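Local coordinates for protein transcriptional regulator (Streptococcus thermophilus LMD-9, PDB 5JUF) that probably activates transcription of competence genes as an RNPP-type quorum sensor, with a helix-turn-helix DNA-binding domain and a peptide-sensing tetratricopeptide domain, here without bound peptide, at residues P75-Y78 against Y79-N83; F184-I187 against I188-L192; K253-Y256 against E257-K261; A267-N270 against Y271-I275. One frame throughout, in Å; residues are numbered along the deposited sequence.

Interaction 1. Residues P75-Y78 against Y79-N83; sequences PDEY and YEMKN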
loop_
_atom_site.group_PDB
_atom_site.type_symbol
_atom_site.label_atom_id
_atom_site.label_comp_id
_atom_site.label_asym_id
_atom_site.label_seq_id
_atom_site.Cartn_x
_atom_site.Cartn_y
_atom_site.Cartn_z
ATOM N N PRO A 75 -3.430 20.910 0.695
ATOM C CA PRO A 75 -3.809 21.440 -0.618
ATOM C C PRO A 75 -4.178 20.324 -1.580
ATOM O O PRO A 75 -3.589 19.240 -1.568
ATOM C CB PRO A 75 -2.549 22.181 -1.075
ATOM C CG PRO A 75 -1.788 22.460 0.197
ATOM C CD PRO A 75 -2.051 21.265 1.061
ATOM N N ASP A 76 -5.183 20.589 -2.414
ATOM C CA ASP A 76 -5.614 19.571 -3.363
ATOM C C ASP A 76 -4.492 19.193 -4.321
ATOM O O ASP A 76 -4.448 18.060 -4.810
ATOM C CB ASP A 76 -6.859 20.056 -4.103
ATOM C CG ASP A 76 -8.077 20.134 -3.177
ATOM O OD1 ASP A 76 -8.369 19.127 -2.487
ATOM O OD2 ASP A 76 -8.724 21.198 -3.101
ATOM N N GLU A 77 -3.558 20.114 -4.571
ATOM C CA GLU A 77 -2.426 19.797 -5.433
ATOM C C GLU A 77 -1.606 18.627 -4.893
ATOM O O GLU A 77 -0.999 17.886 -5.675
ATOM C CB GLU A 77 -1.539 21.023 -5.608
ATOM C CG GLU A 77 -0.268 20.733 -6.366
ATOM C CD GLU A 77 0.522 21.980 -6.664
ATOM O OE1 GLU A 77 1.108 22.059 -7.763
ATOM O OE2 GLU A 77 0.546 22.884 -5.805
ATOM N N TYR A 78 -1.565 18.436 -3.576
ATOM C CA TYR A 78 -0.862 17.263 -3.050
ATOM C C TYR A 78 -1.495 15.978 -3.554
ATOM O O TYR A 78 -0.800 15.067 -4.022
ATOM C CB TYR A 78 -0.867 17.244 -1.526
ATOM C CG TYR A 78 -0.445 15.878 -1.010
ATOM C CD1 TYR A 78 0.869 15.451 -1.145
ATOM C CD2 TYR A 78 -1.365 15.004 -0.436
ATOM C CE1 TYR A 78 1.272 14.193 -0.698
ATOM C CE2 TYR A 78 -0.980 13.745 0.021
ATOM C CZ TYR A 78 0.352 13.346 -0.125
ATOM O OH TYR A 78 0.765 12.111 0.316
ATOM N N TYR A 79 -2.819 15.873 -3.424
ATOM C CA TYR A 79 -3.514 14.658 -3.829
ATOM C C TYR A 79 -3.444 14.469 -5.333
ATOM O O TYR A 79 -3.270 13.341 -5.811
ATOM C CB TYR A 79 -4.962 14.702 -3.352
ATOM C CG TYR A 79 -5.094 14.608 -1.846
ATOM C CD1 TYR A 79 -4.738 13.446 -1.173
ATOM C CD2 TYR A 79 -5.572 15.677 -1.099
ATOM C CE1 TYR A 79 -4.846 13.352 0.203
ATOM C CE2 TYR A 79 -5.691 15.590 0.280
ATOM C CZ TYR A 79 -5.333 14.426 0.918
ATOM O OH TYR A 79 -5.456 14.328 2.272
ATOM N N GLU A 80 -3.568 15.567 -6.088
ATOM C CA GLU A 80 -3.352 15.531 -7.536
ATOM C C GLU A 80 -2.003 14.901 -7.881
ATOM O O GLU A 80 -1.923 13.992 -8.717
ATOM C CB GLU A 80 -3.460 16.952 -8.109
ATOM C CG GLU A 80 -3.159 17.057 -9.598
ATOM C CD GLU A 80 -3.282 18.485 -10.142
ATOM O OE1 GLU A 80 -3.570 19.424 -9.359
ATOM O OE2 GLU A 80 -3.095 18.662 -11.365
ATOM N N MET A 81 -0.929 15.337 -7.214
ATOM C CA MET A 81 0.391 14.795 -7.539
ATOM C C MET A 81 0.543 13.361 -7.033
ATOM O O MET A 81 1.148 12.521 -7.706
ATOM C CB MET A 81 1.493 15.696 -6.970
ATOM C CG MET A 81 1.509 17.117 -7.573
ATOM S SD MET A 81 2.558 18.312 -6.684
ATOM C CE MET A 81 4.207 17.842 -7.218
ATOM N N LYS A 82 0.001 13.059 -5.853
ATOM C CA LYS A 82 0.071 11.688 -5.346
ATOM C C LYS A 82 -0.678 10.739 -6.271
ATOM O O LYS A 82 -0.166 9.673 -6.635
ATOM C CB LYS A 82 -0.493 11.621 -3.925
ATOM C CG LYS A 82 -0.502 10.227 -3.263
ATOM C CD LYS A 82 -1.320 10.297 -1.969
ATOM C CE LYS A 82 -1.406 8.966 -1.218
ATOM N NZ LYS A 82 -2.479 9.032 -0.160
ATOM N N ASN A 83 -1.891 11.124 -6.677
ATOM C CA ASN A 83 -2.652 10.305 -7.623
ATOM C C ASN A 83 -1.905 10.129 -8.938
ATOM O O ASN A 83 -1.827 9.015 -9.477
ATOM C CB ASN A 83 -4.028 10.924 -7.876
ATOM C CG ASN A 83 -4.928 10.839 -6.664
ATOM O OD1 ASN A 83 -4.630 10.126 -5.712
ATOM N ND2 ASN A 83 -6.030 11.564 -6.689
#
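Y78 and Y79 meet edge to face in the first turns of helix 76-86, a local contact between side chains one to four residues apart in the tetratricopeptide region. The edge of the Y78 ring is turned toward the face of Y79: the planes stand at 65° with centroids 5.2 Å apart. CD2 of Y78 comes down on the Y79 ring near its rim, 3.8 Å from CD1 of Y79. Different first torsions bring the neighbours together: the Y78 ring swings away from its own nitrogen (chi1 166°), whereas that of Y79 stays beside its own (chi1 -68°). One turn on, K82 sets CB over the rim of one face of Y78 and crosses the ring at an angle, bringing CD 3.6 Å from the Y78 OH. Both polar ends go to the same place, since Y78 OH hydrogen-bonds to E119 OE1 while K82 NZ makes a salt bridge to that oxygen and a hydrogen bond to N161; the shared acceptor ties this buried side to helix 117-130. On another side, E77 and M81 run alongside each other, CG of E77 3.7 Å from SD of M81, and E77 continues to a salt bridge with K110 of helix 94-111. Beneath the side chains the backbone closes regularly, E80 N to D76 O at 2.9 Å and K82 N to Y78 O at 2.8 Å. P75 precedes the helix, and its O accepts from Y78 N at 3.0 Å. These are the opening turns of an amphipathic alpha helix, set against its neighbours in an all-helical tetratricopeptide array.

Interaction 2. Residues F184-I187 against I188-L192; sequences FERI and IKRVL. With SO4 (sulfate ion), chain D.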
loop_
_atom_site.group_PDB
_atom_site.type_symbol
_atom_site.label_atom_id
_atom_site.label_comp_id
_atom_site.label_asym_id
_atom_site.label_seq_id
_atom_site.Cartn_x
_atom_site.Cartn_y
_atom_site.Cartn_z
ATOM N N PHE A 184 -1.060 -14.011 7.257
ATOM C CA PHE A 184 -1.078 -13.833 5.809
ATOM C C PHE A 184 -2.447 -14.191 5.242
ATOM O O PHE A 184 -3.020 -13.437 4.441
ATOM C CB PHE A 184 0.043 -14.667 5.180
ATOM C CG PHE A 184 0.179 -14.508 3.682
ATOM C CD1 PHE A 184 0.425 -13.272 3.111
ATOM C CD2 PHE A 184 0.111 -15.614 2.853
ATOM C CE1 PHE A 184 0.566 -13.142 1.738
ATOM C CE2 PHE A 184 0.259 -15.489 1.484
ATOM C CZ PHE A 184 0.486 -14.255 0.927
ATOM N N GLU A 185 -3.005 -15.326 5.682
ATOM C CA GLU A 185 -4.330 -15.738 5.222
ATOM C C GLU A 185 -5.391 -14.712 5.594
ATOM O O GLU A 185 -6.302 -14.437 4.805
ATOM C CB GLU A 185 -4.694 -17.100 5.816
ATOM C CG GLU A 185 -3.873 -18.266 5.277
ATOM C CD GLU A 185 -4.147 -18.552 3.814
ATOM O OE1 GLU A 185 -3.294 -19.191 3.164
ATOM O OE2 GLU A 185 -5.214 -18.139 3.315
ATOM N N ARG A 186 -5.314 -14.175 6.812
ATOM C CA ARG A 186 -6.251 -13.148 7.248
ATOM C C ARG A 186 -6.161 -11.908 6.365
ATOM O O ARG A 186 -7.183 -11.379 5.916
ATOM C CB ARG A 186 -5.970 -12.796 8.707
ATOM C CG ARG A 186 -6.964 -11.845 9.342
ATOM C CD ARG A 186 -6.733 -11.778 10.858
ATOM N NE ARG A 186 -6.056 -10.549 11.272
ATOM C CZ ARG A 186 -5.320 -10.436 12.373
ATOM N NH1 ARG A 186 -4.747 -9.282 12.674
ATOM N NH2 ARG A 186 -5.140 -11.482 13.166
ATOM N N ILE A 187 -4.941 -11.432 6.101
ATOM C CA ILE A 187 -4.773 -10.271 5.226
ATOM C C ILE A 187 -5.269 -10.581 3.817
ATOM O O ILE A 187 -5.979 -9.772 3.207
ATOM C CB ILE A 187 -3.305 -9.810 5.222
ATOM C CG1 ILE A 187 -2.862 -9.377 6.619
ATOM C CG2 ILE A 187 -3.090 -8.635 4.239
ATOM C CD1 ILE A 187 -3.545 -8.119 7.125
ATOM N N ILE A 188 -4.896 -11.751 3.277
ATOM C CA ILE A 188 -5.316 -12.152 1.925
ATOM C C ILE A 188 -6.830 -12.090 1.799
ATOM O O ILE A 188 -7.375 -11.513 0.851
ATOM C CB ILE A 188 -4.829 -13.583 1.598
ATOM C CG1 ILE A 188 -3.326 -13.663 1.391
ATOM C CG2 ILE A 188 -5.542 -14.133 0.371
ATOM C CD1 ILE A 188 -2.685 -12.379 1.175
ATOM N N LYS A 189 -7.526 -12.751 2.729
ATOM C CA LYS A 189 -8.979 -12.846 2.664
ATOM C C LYS A 189 -9.621 -11.468 2.668
ATOM O O LYS A 189 -10.588 -11.224 1.941
ATOM C CB LYS A 189 -9.504 -13.673 3.836
ATOM C CG LYS A 189 -11.027 -13.578 4.013
ATOM C CD LYS A 189 -11.556 -14.326 5.243
ATOM C CE LYS A 189 -13.076 -14.170 5.356
ATOM N NZ LYS A 189 -13.683 -14.952 6.469
ATOM N N ARG A 190 -9.110 -10.554 3.493
ATOM C CA ARG A 190 -9.731 -9.239 3.559
ATOM C C ARG A 190 -9.449 -8.438 2.292
ATOM O O ARG A 190 -10.333 -7.736 1.792
ATOM C CB ARG A 190 -9.275 -8.514 4.821
ATOM C CG ARG A 190 -9.941 -9.132 6.069
ATOM C CD ARG A 190 -9.327 -8.623 7.364
ATOM N NE ARG A 190 -9.773 -9.447 8.479
ATOM C CZ ARG A 190 -9.449 -9.229 9.746
ATOM N NH1 ARG A 190 -8.677 -8.200 10.064
ATOM N NH2 ARG A 190 -9.901 -10.048 10.693
ATOM N N VAL A 191 -8.248 -8.565 1.729
ATOM C CA VAL A 191 -7.960 -7.867 0.477
ATOM C C VAL A 191 -8.893 -8.349 -0.632
ATOM O O VAL A 191 -9.398 -7.551 -1.438
ATOM C CB VAL A 191 -6.479 -8.033 0.093
ATOM C CG1 VAL A 191 -6.254 -7.604 -1.372
ATOM C CG2 VAL A 191 -5.572 -7.209 1.038
ATOM N N LEU A 192 -9.159 -9.657 -0.674
ATOM C CA LEU A 192 -10.051 -10.216 -1.688
ATOM C C LEU A 192 -11.492 -9.756 -1.520
ATOM O O LEU A 192 -12.271 -9.839 -2.476
ATOM C CB LEU A 192 -9.987 -11.744 -1.646
ATOM C CG LEU A 192 -8.679 -12.371 -2.134
ATOM C CD1 LEU A 192 -8.649 -13.866 -1.819
ATOM C CD2 LEU A 192 -8.530 -12.125 -3.650
HETATM S S SO4 D . -12.851 -11.917 8.691
HETATM O O1 SO4 D . -13.611 -13.162 8.606
HETATM O O2 SO4 D . -12.519 -11.448 7.348
HETATM O O3 SO4 D . -13.656 -10.909 9.379
HETATM O O4 SO4 D . -11.625 -12.156 9.452
#
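R186 and R190 lie side by side one turn apart on helix 181-192, part of the tetratricopeptide region. CG of R186 sits 3.6 Å above the centre of the R190 guanidinium, so an aliphatic stem covers one face of the charged plane. At the edge of that same plane comes a sulfate ion, probably from the crystallisation liquor: R190 NH2 gives its O4 a bond of 3.0 Å at 164°, and NE adds a weak one. K189 grips the ion from a different corner, NZ to O1 at 2.8 Å, its chain fully extended to get there. K189 and R190 thus hold the sulfate between them, and carbonyl oxygens accept from both guanidinium groups: R186 NH1 bonds to K153 O, and R190 NH1 weakly to K155 O.

The other side of the helix is apolar. I188 lays CD1 over a face of the F184 ring, a CH-pi contact 3.8 Å from the centroid. More loosely, CG2 of I187 and CG2 of V191 line up 4.3 Å apart. F184 and I187 press on helix 160-173, and F184, I188 and V191 on helix 200-219, which positions this row between the two. Four consecutive i to i+4 backbone bonds fix the spacing. The tightest side-chain touch is F184 CE1 to I188 CD1, 3.4 Å, made with the I188 chi2 close to eclipsed at -16°.

Interaction 3. Residues K253-Y256 against E257-K261; sequences KAKY and ELLHK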
loop_
_atom_site.group_PDB
_atom_site.type_symbol
_atom_site.label_atom_id
_atom_site.label_comp_id
_atom_site.label_asym_id
_atom_site.label_seq_id
_atom_site.Cartn_x
_atom_site.Cartn_y
_atom_site.Cartn_z
ATOM N N LYS A 253 -2.507 -17.510 -14.360
ATOM C CA LYS A 253 -3.323 -18.702 -14.546
ATOM C C LYS A 253 -2.488 -19.854 -15.084
ATOM O O LYS A 253 -2.724 -21.015 -14.725
ATOM C CB LYS A 253 -4.498 -18.393 -15.475
ATOM C CG LYS A 253 -5.479 -19.549 -15.632
ATOM C CD LYS A 253 -6.166 -19.881 -14.309
ATOM C CE LYS A 253 -7.050 -21.123 -14.433
ATOM N NZ LYS A 253 -8.140 -20.951 -15.432
ATOM N N ALA A 254 -1.497 -19.555 -15.925
ATOM C CA ALA A 254 -0.604 -20.595 -16.429
ATOM C C ALA A 254 0.195 -21.226 -15.296
ATOM O O ALA A 254 0.299 -22.451 -15.211
ATOM C CB ALA A 254 0.333 -20.016 -17.492
ATOM N N LYS A 255 0.782 -20.398 -14.422
ATOM C CA LYS A 255 1.500 -20.932 -13.264
ATOM C C LYS A 255 0.605 -21.848 -12.439
ATOM O O LYS A 255 1.031 -22.931 -12.016
ATOM C CB LYS A 255 2.028 -19.795 -12.384
ATOM C CG LYS A 255 3.018 -18.831 -13.036
ATOM C CD LYS A 255 4.359 -19.491 -13.314
ATOM C CE LYS A 255 5.436 -18.449 -13.626
ATOM N NZ LYS A 255 6.709 -19.099 -14.068
ATOM N N TYR A 256 -0.641 -21.426 -12.198
ATOM C CA TYR A 256 -1.579 -22.252 -11.443
ATOM C C TYR A 256 -1.789 -23.601 -12.116
ATOM O O TYR A 256 -1.716 -24.648 -11.465
ATOM C CB TYR A 256 -2.910 -21.512 -11.277
ATOM C CG TYR A 256 -4.027 -22.358 -10.702
ATOM C CD1 TYR A 256 -4.195 -22.490 -9.323
ATOM C CD2 TYR A 256 -4.922 -23.018 -11.540
ATOM C CE1 TYR A 256 -5.224 -23.266 -8.805
ATOM C CE2 TYR A 256 -5.947 -23.791 -11.032
ATOM C CZ TYR A 256 -6.093 -23.913 -9.668
ATOM O OH TYR A 256 -7.119 -24.683 -9.175
ATOM N N GLU A 257 -2.042 -23.594 -13.430
ATOM C CA GLU A 257 -2.228 -24.853 -14.146
ATOM C C GLU A 257 -0.969 -25.707 -14.096
ATOM O O GLU A 257 -1.047 -26.930 -13.941
ATOM C CB GLU A 257 -2.634 -24.585 -15.600
ATOM C CG GLU A 257 -4.011 -23.957 -15.757
ATOM C CD GLU A 257 -5.145 -24.908 -15.383
ATOM O OE1 GLU A 257 -4.888 -26.119 -15.217
ATOM O OE2 GLU A 257 -6.295 -24.436 -15.250
ATOM N N LEU A 258 0.201 -25.076 -14.225
ATOM C CA LEU A 258 1.459 -25.809 -14.316
ATOM C C LEU A 258 1.912 -26.341 -12.960
ATOM O O LEU A 258 2.336 -27.496 -12.851
ATOM C CB LEU A 258 2.536 -24.902 -14.917
ATOM C CG LEU A 258 3.941 -25.489 -15.072
ATOM C CD1 LEU A 258 3.940 -26.623 -16.076
ATOM C CD2 LEU A 258 4.940 -24.418 -15.479
ATOM N N LEU A 259 1.831 -25.518 -11.920
ATOM C CA LEU A 259 2.431 -25.846 -10.635
ATOM C C LEU A 259 1.455 -26.535 -9.693
ATOM O O LEU A 259 1.857 -27.426 -8.939
ATOM C CB LEU A 259 2.983 -24.579 -9.977
ATOM C CG LEU A 259 4.053 -23.851 -10.790
ATOM C CD1 LEU A 259 4.342 -22.495 -10.175
ATOM C CD2 LEU A 259 5.313 -24.688 -10.847
ATOM N N HIS A 260 0.179 -26.152 -9.715
ATOM C CA HIS A 260 -0.813 -26.779 -8.852
ATOM C C HIS A 260 -1.593 -27.887 -9.546
ATOM O O HIS A 260 -1.756 -28.971 -8.977
ATOM C CB HIS A 260 -1.788 -25.736 -8.303
ATOM C CG HIS A 260 -2.724 -26.285 -7.271
ATOM N ND1 HIS A 260 -4.094 -26.269 -7.423
ATOM C CD2 HIS A 260 -2.483 -26.888 -6.083
ATOM C CE1 HIS A 260 -4.658 -26.827 -6.367
ATOM N NE2 HIS A 260 -3.703 -27.210 -5.538
ATOM N N LYS A 261 -2.092 -27.643 -10.761
ATOM C CA LYS A 261 -2.852 -28.678 -11.455
ATOM C C LYS A 261 -1.962 -29.654 -12.209
ATOM O O LYS A 261 -2.420 -30.754 -12.537
ATOM C CB LYS A 261 -3.853 -28.053 -12.430
ATOM C CG LYS A 261 -4.835 -27.104 -11.776
ATOM C CD LYS A 261 -5.639 -27.798 -10.688
ATOM C CE LYS A 261 -6.513 -28.890 -11.274
ATOM N NZ LYS A 261 -7.219 -29.644 -10.211
HETATM O O HOH W 1 -7.225 -22.400 -17.636
#
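Y256 packs against H260 and K261 toward the C-terminal end of helix 246-260, and this is the close part of the contact. The imidazole and the phenol lie alongside each other, pointing the same way with planes at 43°, neither stacked nor edge to face; ND1 of H260 is 3.5 Å from CE1 of Y256. K261, bent at chi2 and chi3, runs alongside the phenol and sets CG 3.6 Å from CE2 of Y256. Behind both sits a change in the backbone. Y256 O takes two N-H groups, H260 N at 3.0 Å and K261 N at 3.1 Å, the second lying in the carbonyl plane; the longer i to i+5 step is a pi-type turn, wider than the alpha turns before it. F223 touches Y256 and L259 and brings its ring to that of H260.

The looser side is polar. K253 and E257, one turn apart, cross without closing a tight pair: NZ of K253 and OE2 of E257 are 3.9 Å apart, a long salt bridge. A water bridges the two, accepting from K253 NZ at 2.8 Å and donating to E257 OE2 at 3.3 Å. Bends in both chains, at chi2 and chi4 in K253 and at chi2 in E257, bring the two ends to this separation. On the flank beyond Y256, K255 CB and L259 CD1 only graze at 4.2 Å, and K255 sends its amine to a salt bridge with D297. The chemistry implies a Y256 carbonyl gripped by two N-H groups, while the long, water-bridged K253-E257 pair is probably only a weak electrostatic link.

Interaction 4. Residues A267-N270 against Y271-I275; sequences AAEN and YDKAI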
loop_
_atom_site.group_PDB
_atom_site.type_symbol
_atom_site.label_atom_id
_atom_site.label_comp_id
_atom_site.label_asym_id
_atom_site.label_seq_id
_atom_site.Cartn_x
_atom_site.Cartn_y
_atom_site.Cartn_z
ATOM N N ALA A 267 -1.592 -24.868 -19.128
ATOM C CA ALA A 267 -0.590 -23.851 -18.833
ATOM C C ALA A 267 -0.064 -23.227 -20.117
ATOM O O ALA A 267 0.056 -21.998 -20.212
ATOM C CB ALA A 267 0.553 -24.455 -18.014
ATOM N N ALA A 268 0.237 -24.056 -21.122
ATOM C CA ALA A 268 0.703 -23.533 -22.404
ATOM C C ALA A 268 -0.344 -22.631 -23.041
ATOM O O ALA A 268 -0.012 -21.576 -23.595
ATOM C CB ALA A 268 1.051 -24.684 -23.344
ATOM N N GLU A 269 -1.616 -23.039 -22.976
ATOM C CA GLU A 269 -2.693 -22.248 -23.560
ATOM C C GLU A 269 -2.822 -20.884 -22.886
ATOM O O GLU A 269 -3.077 -19.877 -23.558
ATOM C CB GLU A 269 -4.007 -23.020 -23.466
ATOM C CG GLU A 269 -5.204 -22.305 -24.063
ATOM C CD GLU A 269 -5.013 -21.960 -25.532
ATOM O OE1 GLU A 269 -5.603 -20.956 -25.987
ATOM O OE2 GLU A 269 -4.274 -22.684 -26.235
ATOM N N ASN A 270 -2.664 -20.830 -21.559
ATOM C CA ASN A 270 -2.715 -19.537 -20.877
ATOM C C ASN A 270 -1.503 -18.673 -21.217
ATOM O O ASN A 270 -1.635 -17.457 -21.379
ATOM C CB ASN A 270 -2.833 -19.731 -19.366
ATOM C CG ASN A 270 -4.254 -20.030 -18.937
ATOM O OD1 ASN A 270 -5.100 -19.136 -18.901
ATOM N ND2 ASN A 270 -4.531 -21.292 -18.627
ATOM N N TYR A 271 -0.315 -19.277 -21.342
ATOM C CA TYR A 271 0.827 -18.524 -21.857
ATOM C C TYR A 271 0.532 -17.969 -23.250
ATOM O O TYR A 271 0.837 -16.807 -23.544
ATOM C CB TYR A 271 2.082 -19.399 -21.888
ATOM C CG TYR A 271 3.009 -19.221 -20.688
ATOM C CD1 TYR A 271 3.675 -18.019 -20.474
ATOM C CD2 TYR A 271 3.234 -20.268 -19.791
ATOM C CE1 TYR A 271 4.527 -17.847 -19.390
ATOM C CE2 TYR A 271 4.084 -20.101 -18.697
ATOM C CZ TYR A 271 4.729 -18.893 -18.506
ATOM O OH TYR A 271 5.579 -18.720 -17.426
ATOM N N ASP A 272 -0.082 -18.776 -24.116
ATOM C CA ASP A 272 -0.394 -18.302 -25.466
ATOM C C ASP A 272 -1.385 -17.140 -25.443
ATOM O O ASP A 272 -1.262 -16.199 -26.235
ATOM C CB ASP A 272 -0.934 -19.447 -26.322
ATOM C CG ASP A 272 0.129 -20.453 -26.688
ATOM O OD1 ASP A 272 1.325 -20.139 -26.532
ATOM O OD2 ASP A 272 -0.235 -21.562 -27.145
ATOM N N LYS A 273 -2.375 -17.177 -24.547
ATOM C CA LYS A 273 -3.284 -16.039 -24.436
ATOM C C LYS A 273 -2.535 -14.778 -24.020
ATOM O O LYS A 273 -2.779 -13.695 -24.562
ATOM C CB LYS A 273 -4.414 -16.346 -23.449
ATOM C CG LYS A 273 -5.407 -17.401 -23.929
ATOM C CD LYS A 273 -6.459 -17.675 -22.856
ATOM C CE LYS A 273 -7.397 -18.809 -23.258
ATOM N NZ LYS A 273 -8.415 -19.082 -22.199
ATOM N N ALA A 274 -1.612 -14.899 -23.063
ATOM C CA ALA A 274 -0.823 -13.744 -22.649
ATOM C C ALA A 274 0.010 -13.203 -23.802
ATOM O O ALA A 274 0.086 -11.984 -24.005
ATOM C CB ALA A 274 0.081 -14.114 -21.469
ATOM N N ILE A 275 0.643 -14.102 -24.560
ATOM C CA ILE A 275 1.514 -13.705 -25.663
ATOM C C ILE A 275 0.711 -13.002 -26.752
ATOM O O ILE A 275 1.111 -11.947 -27.261
ATOM C CB ILE A 275 2.259 -14.933 -26.217
ATOM C CG1 ILE A 275 3.250 -15.467 -25.171
ATOM C CG2 ILE A 275 2.940 -14.600 -27.539
ATOM C CD1 ILE A 275 3.788 -16.877 -25.462
#
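Y271 rises from helix 264-280 beside the carbonyls of the preceding turn. Its CB lies 3.5 Å from A268 O and a little farther from A267 O. From there the ring leans past A267 O, with CD2 3.6 Å from that oxygen; a chi1 of -98°, well off the usual staggered value, puts it there. The outer ring atoms leave this turn altogether, and the hydroxyl at the tip bonds to D297 OD2. The same A267 oxygen is already the acceptor for Y271 N at 3.0 Å, so backbone and ring of one residue both meet it.

On the solvent-facing side E269 and K273 cross at an angle. E269, bent at chi2, brings OE1 3.9 Å from CE of K273, but the charged ends stay apart, with 5.1 Å between OE1 of E269 and NZ of K273. D272 is held elsewhere: OD1 makes a salt bridge with K294, which probably eases the nearness of its OD2 to E269 OE2, 4.3 Å away. N270 turns its amide back, ND2 bonding to E266 O.

These faces sort the helix between its neighbours. A267, N270 and Y271 pack on helix 246-260, through L258, K253, A254 and K255, while Y271 and I275 also meet I290 of helix 284-296, which leaves helix 264-280 packed between the two in an all-helical stack.

All four are local contacts along single helices or at their ends, strung along the tetratricopeptide region. Interactions 1 and 2, with centres 29 Å apart on opposite sides of the chain's centre, are partly buried, yet interaction 1 combines an aromatic pair with the buried Y78 and K82, which share E119, while interaction 2 joins an apolar row to a polar side where K189 and R190 hold a sulfate. Interactions 3 and 4 belong to successive helices and touch directly: CG of K253 lies 3.3 Å from OD1 of N270, and CB of A254 lies 3.7 Å from CB of N270. Of that pair, interaction 3 is the surface contact and interaction 4 the more buried. D297 serves both, taking K255 and Y271.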